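AlyGC (Glaciecola chathamensis, PDB 5GKD) is an alginate lyase of polysaccharide lyase family 6 that probably cleaves alginate chains by beta-elimination. Local coordinates at residues A92-R95 / V99-S102; A1-K6 / D12-K17. One frame throughout, in Å; residues are numbered along the deposited sequence.

Contact 1 (A92-R95 / V99-S102); sequences AFRR and VLAS. With PO4 (phosphate ion), chain I; PO4 (phosphate ion), chain G.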
# COMPACT_ATOMS: atom_id res chain seq x y z
N ALA A 92 19.47 -20.17 11.84
CA ALA A 92 20.34 -20.56 10.74
C ALA A 92 21.53 -21.35 11.26
O ALA A 92 22.16 -20.96 12.26
CB ALA A 92 20.85 -19.34 9.98
N PHE A 93 21.84 -22.45 10.58
CA PHE A 93 22.99 -23.28 10.92
C PHE A 93 24.26 -22.75 10.26
O PHE A 93 25.03 -23.49 9.64
CB PHE A 93 22.73 -24.73 10.52
CG PHE A 93 21.80 -25.46 11.45
CD1 PHE A 93 20.43 -25.28 11.38
CD2 PHE A 93 22.31 -26.38 12.36
CE1 PHE A 93 19.59 -25.96 12.22
CE2 PHE A 93 21.46 -27.08 13.20
CZ PHE A 93 20.10 -26.86 13.13
N ARG A 94 24.47 -21.44 10.36
CA ARG A 94 25.68 -20.80 9.88
C ARG A 94 25.76 -19.41 10.51
O ARG A 94 24.75 -18.84 10.94
CB ARG A 94 25.71 -20.67 8.35
CG ARG A 94 24.82 -19.57 7.85
CD ARG A 94 24.77 -19.46 6.34
NE ARG A 94 23.89 -18.36 5.98
CZ ARG A 94 23.76 -17.86 4.75
NH1 ARG A 94 22.93 -16.85 4.55
NH2 ARG A 94 24.45 -18.35 3.73
N ARG A 95 26.99 -18.89 10.57
CA ARG A 95 27.17 -17.46 10.76
C ARG A 95 26.89 -16.69 9.47
O ARG A 95 26.15 -15.71 9.48
CB ARG A 95 28.60 -17.17 11.24
CG ARG A 95 28.89 -15.67 11.36
CD ARG A 95 30.26 -15.41 11.94
NE ARG A 95 30.44 -14.00 12.22
CZ ARG A 95 31.38 -13.50 13.01
NH1 ARG A 95 32.25 -14.30 13.62
NH2 ARG A 95 31.45 -12.19 13.20
N VAL A 99 31.12 -19.48 6.98
CA VAL A 99 31.33 -20.05 8.31
C VAL A 99 30.04 -20.74 8.71
O VAL A 99 29.08 -20.08 9.11
CB VAL A 99 31.72 -18.97 9.34
CG1 VAL A 99 31.98 -19.59 10.69
CG2 VAL A 99 32.93 -18.16 8.88
N LEU A 100 30.02 -22.07 8.61
CA LEU A 100 28.85 -22.92 8.77
C LEU A 100 28.88 -23.64 10.11
O LEU A 100 29.88 -23.65 10.82
CB LEU A 100 28.76 -23.95 7.64
CG LEU A 100 28.31 -23.66 6.20
CD1 LEU A 100 28.25 -22.18 5.88
CD2 LEU A 100 29.17 -24.41 5.22
N ALA A 101 27.76 -24.27 10.45
CA ALA A 101 27.70 -25.21 11.56
C ALA A 101 27.57 -26.62 11.01
O ALA A 101 26.85 -26.86 10.03
CB ALA A 101 26.52 -24.90 12.48
N SER A 102 28.27 -27.56 11.64
CA SER A 102 28.17 -28.98 11.36
C SER A 102 28.06 -29.74 12.68
O SER A 102 28.41 -29.22 13.73
CB SER A 102 29.40 -29.48 10.56
OG SER A 102 29.31 -29.14 9.18
P PO4 I . 28.20 -10.83 12.17
O1 PO4 I . 27.10 -10.71 13.20
O2 PO4 I . 29.53 -10.53 12.80
O3 PO4 I . 28.25 -12.23 11.59
O4 PO4 I . 27.92 -9.85 11.07
P PO4 G . 21.46 -17.49 1.27
O1 PO4 G . 21.81 -18.91 1.64
O2 PO4 G . 22.50 -16.50 1.74
O3 PO4 G . 20.11 -17.18 1.88
O4 PO4 G . 21.37 -17.37 -0.24
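R94 and L100 form an antiparallel, non-hydrogen-bonded pair at a corner of the parallel beta-helix, with CA atoms 4.0 Å apart. A backbone bond flanks the pair on each side. A101 N gives to F93 O at 3.0 Å, and R95 N to V99 O at 2.8 Å. F93 is the centre of an inverse gamma turn, and its CB sits 4.3 Å from A101 CB. R95 CB lies beside V99 CB. R94 CB lies against L100 CD1. R94 CG falls between the backbone N and the carbonyl carbon (chi1 76°), and the extended chain then carries the guanidinium off to a phosphate ion, probably from the crystallisation liquor. R94 NH1 donates to O2 of that ion at 2.9 Å, and NH2 adds a weak bond to the same oxygen. Y129 and R153 also bind this phosphate. A leucine here would probably leave phosphate O2 without its two R94 donors, with R153 and Y129 left to hold the ion. R95 leads away to a second phosphate, probably of the same origin, with CG anti to the backbone N (chi1 176°). Its NH1 is paired with E39. Two oxygens are used here: R95 NE reaches O3 at 2.9 Å, and R95 NH2 reaches O2 at 2.6 Å.

Contact 2 (A1-K6 / D12-K17); sequences ADLLVK and DQALKK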
# COMPACT_ATOMS: atom_id res chain seq x y z
N ALA A 1 30.56 -27.46 32.69
CA ALA A 1 30.15 -26.52 33.74
C ALA A 1 29.02 -25.60 33.24
O ALA A 1 28.96 -25.29 32.06
CB ALA A 1 31.34 -25.69 34.19
N ASP A 2 28.15 -25.18 34.15
CA ASP A 2 26.99 -24.35 33.82
C ASP A 2 27.33 -22.88 33.99
O ASP A 2 27.83 -22.48 35.03
CB ASP A 2 25.79 -24.71 34.69
CG ASP A 2 25.21 -26.06 34.37
OD1 ASP A 2 25.61 -26.65 33.35
OD2 ASP A 2 24.35 -26.53 35.14
N LEU A 3 27.02 -22.08 32.97
CA LEU A 3 27.34 -20.65 32.87
C LEU A 3 26.04 -19.87 32.71
O LEU A 3 25.59 -19.61 31.59
CB LEU A 3 28.31 -20.40 31.70
CG LEU A 3 29.79 -20.87 31.74
CD1 LEU A 3 29.94 -22.33 32.05
CD2 LEU A 3 30.49 -20.59 30.42
N LEU A 4 25.43 -19.50 33.83
CA LEU A 4 24.20 -18.71 33.83
C LEU A 4 24.51 -17.28 33.40
O LEU A 4 25.43 -16.66 33.93
CB LEU A 4 23.59 -18.72 35.23
CG LEU A 4 22.08 -18.68 35.49
CD1 LEU A 4 21.77 -17.86 36.74
CD2 LEU A 4 21.28 -18.21 34.30
N VAL A 5 23.73 -16.75 32.45
CA VAL A 5 23.91 -15.39 31.96
C VAL A 5 22.56 -14.68 31.91
O VAL A 5 21.53 -15.29 31.64
CB VAL A 5 24.59 -15.37 30.58
CG1 VAL A 5 25.98 -15.96 30.67
CG2 VAL A 5 23.74 -16.11 29.53
N LYS A 6 22.57 -13.38 32.20
CA LYS A 6 21.34 -12.62 32.30
C LYS A 6 21.28 -11.42 31.36
O LYS A 6 20.28 -10.70 31.38
CB LYS A 6 21.12 -12.14 33.74
CG LYS A 6 20.97 -13.27 34.76
CD LYS A 6 20.86 -12.78 36.19
CE LYS A 6 20.76 -13.95 37.18
NZ LYS A 6 20.77 -13.47 38.59
N ASP A 12 27.97 -12.89 25.78
CA ASP A 12 29.22 -12.77 25.04
C ASP A 12 30.39 -13.29 25.86
O ASP A 12 31.26 -14.01 25.34
CB ASP A 12 29.50 -11.32 24.64
CG ASP A 12 28.53 -10.79 23.58
OD1 ASP A 12 27.96 -11.59 22.81
OD2 ASP A 12 28.35 -9.56 23.53
N GLN A 13 30.43 -12.92 27.14
CA GLN A 13 31.58 -13.28 27.97
C GLN A 13 31.57 -14.76 28.30
O GLN A 13 32.62 -15.40 28.31
CB GLN A 13 31.61 -12.42 29.23
CG GLN A 13 31.99 -10.96 28.95
CD GLN A 13 31.10 -9.91 29.66
OE1 GLN A 13 30.63 -10.11 30.78
NE2 GLN A 13 30.88 -8.80 29.00
N ALA A 14 30.39 -15.33 28.55
CA ALA A 14 30.32 -16.77 28.76
C ALA A 14 30.76 -17.54 27.52
O ALA A 14 31.49 -18.52 27.62
CB ALA A 14 28.91 -17.19 29.17
N LEU A 15 30.32 -17.09 26.33
CA LEU A 15 30.70 -17.78 25.10
C LEU A 15 32.21 -17.79 24.92
O LEU A 15 32.77 -18.78 24.45
CB LEU A 15 30.03 -17.11 23.89
CG LEU A 15 30.29 -17.76 22.53
CD1 LEU A 15 29.63 -19.12 22.46
CD2 LEU A 15 29.83 -16.90 21.36
N LYS A 16 32.88 -16.70 25.29
CA LYS A 16 34.33 -16.64 25.17
C LYS A 16 35.00 -17.69 26.05
O LYS A 16 36.01 -18.28 25.66
CB LYS A 16 34.81 -15.24 25.52
CG LYS A 16 36.24 -14.95 25.11
CD LYS A 16 36.59 -13.50 25.36
CE LYS A 16 38.01 -13.20 24.91
NZ LYS A 16 38.34 -11.75 25.05
N LYS A 17 34.44 -17.93 27.24
CA LYS A 17 34.99 -18.86 28.22
C LYS A 17 34.57 -20.31 28.00
O LYS A 17 35.18 -21.21 28.58
CB LYS A 17 34.53 -18.47 29.62
CG LYS A 17 35.27 -17.31 30.24
CD LYS A 17 34.49 -16.82 31.45
CE LYS A 17 34.17 -17.95 32.42
NZ LYS A 17 35.28 -18.92 32.60
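L3 and A14 are the nearest pair by CA atoms, 6.4 Å apart. L3 lies in strand 2-5 and A14 in helix 8-17. The chain reverses between them, so the helix runs roughly back against the strand. No hydrogen bond crosses the gap, and the contact is made by apolar side chains. Strand alternation puts L3 and V5 on the face turned to the helix, while L4 points the other way. From the helix side, A14 meets both of them.

The A14 methyl group meets the V5 and L3 side chains. V5 comes closest, with its CG1 3.5 Å from A14 CB. That branch is anti to the carbonyl carbon of V5 (chi1 -63°), which turns it to the helix. L3 approaches with one terminal methyl, CD2, which lies 4.0 Å from A14 CB. The same L3 CD2 rests 3.6 Å from A14 O, so it touches backbone as well as side chain. A14 O also accepts a weak bond from K17 N within the last turn of the helix. The small A14 side chain is consistent with the close approach of the helix to the strand.

Strand 2-5 pairs in parallel with strand 23-26, through backbone bonds from L3 and V5 to D23, I25 and A27. L15 points away from strand 2-5 and packs on F38 and A40 of strand 35-41. The helix thus lies across the N-terminal end of the beta-helix, with strand 2-5 on one side and strand 35-41, reached by L15, on the other.

From the N terminus, contact 2 comes first. Strand 2-5 leads into helix 8-17, and the contact closes the five-residue connection, mostly the first part of the helix itself. The chain then enters strand 23-26, beside strand 2-5, and begins to coil. Contact 1 opens later, where the chain leaves strand 89-92 and turns into strand 99-102; it closes a tight loop of three residues. The two contacts follow in series and neither nest nor cross. Their centres are about 20 Å apart, and their nearest atoms about 9 Å. Strand 35-41 lies near both, touched by the helix of contact 2 and by R95 and V99 of contact 1. Contact 1 fixes a corner further along.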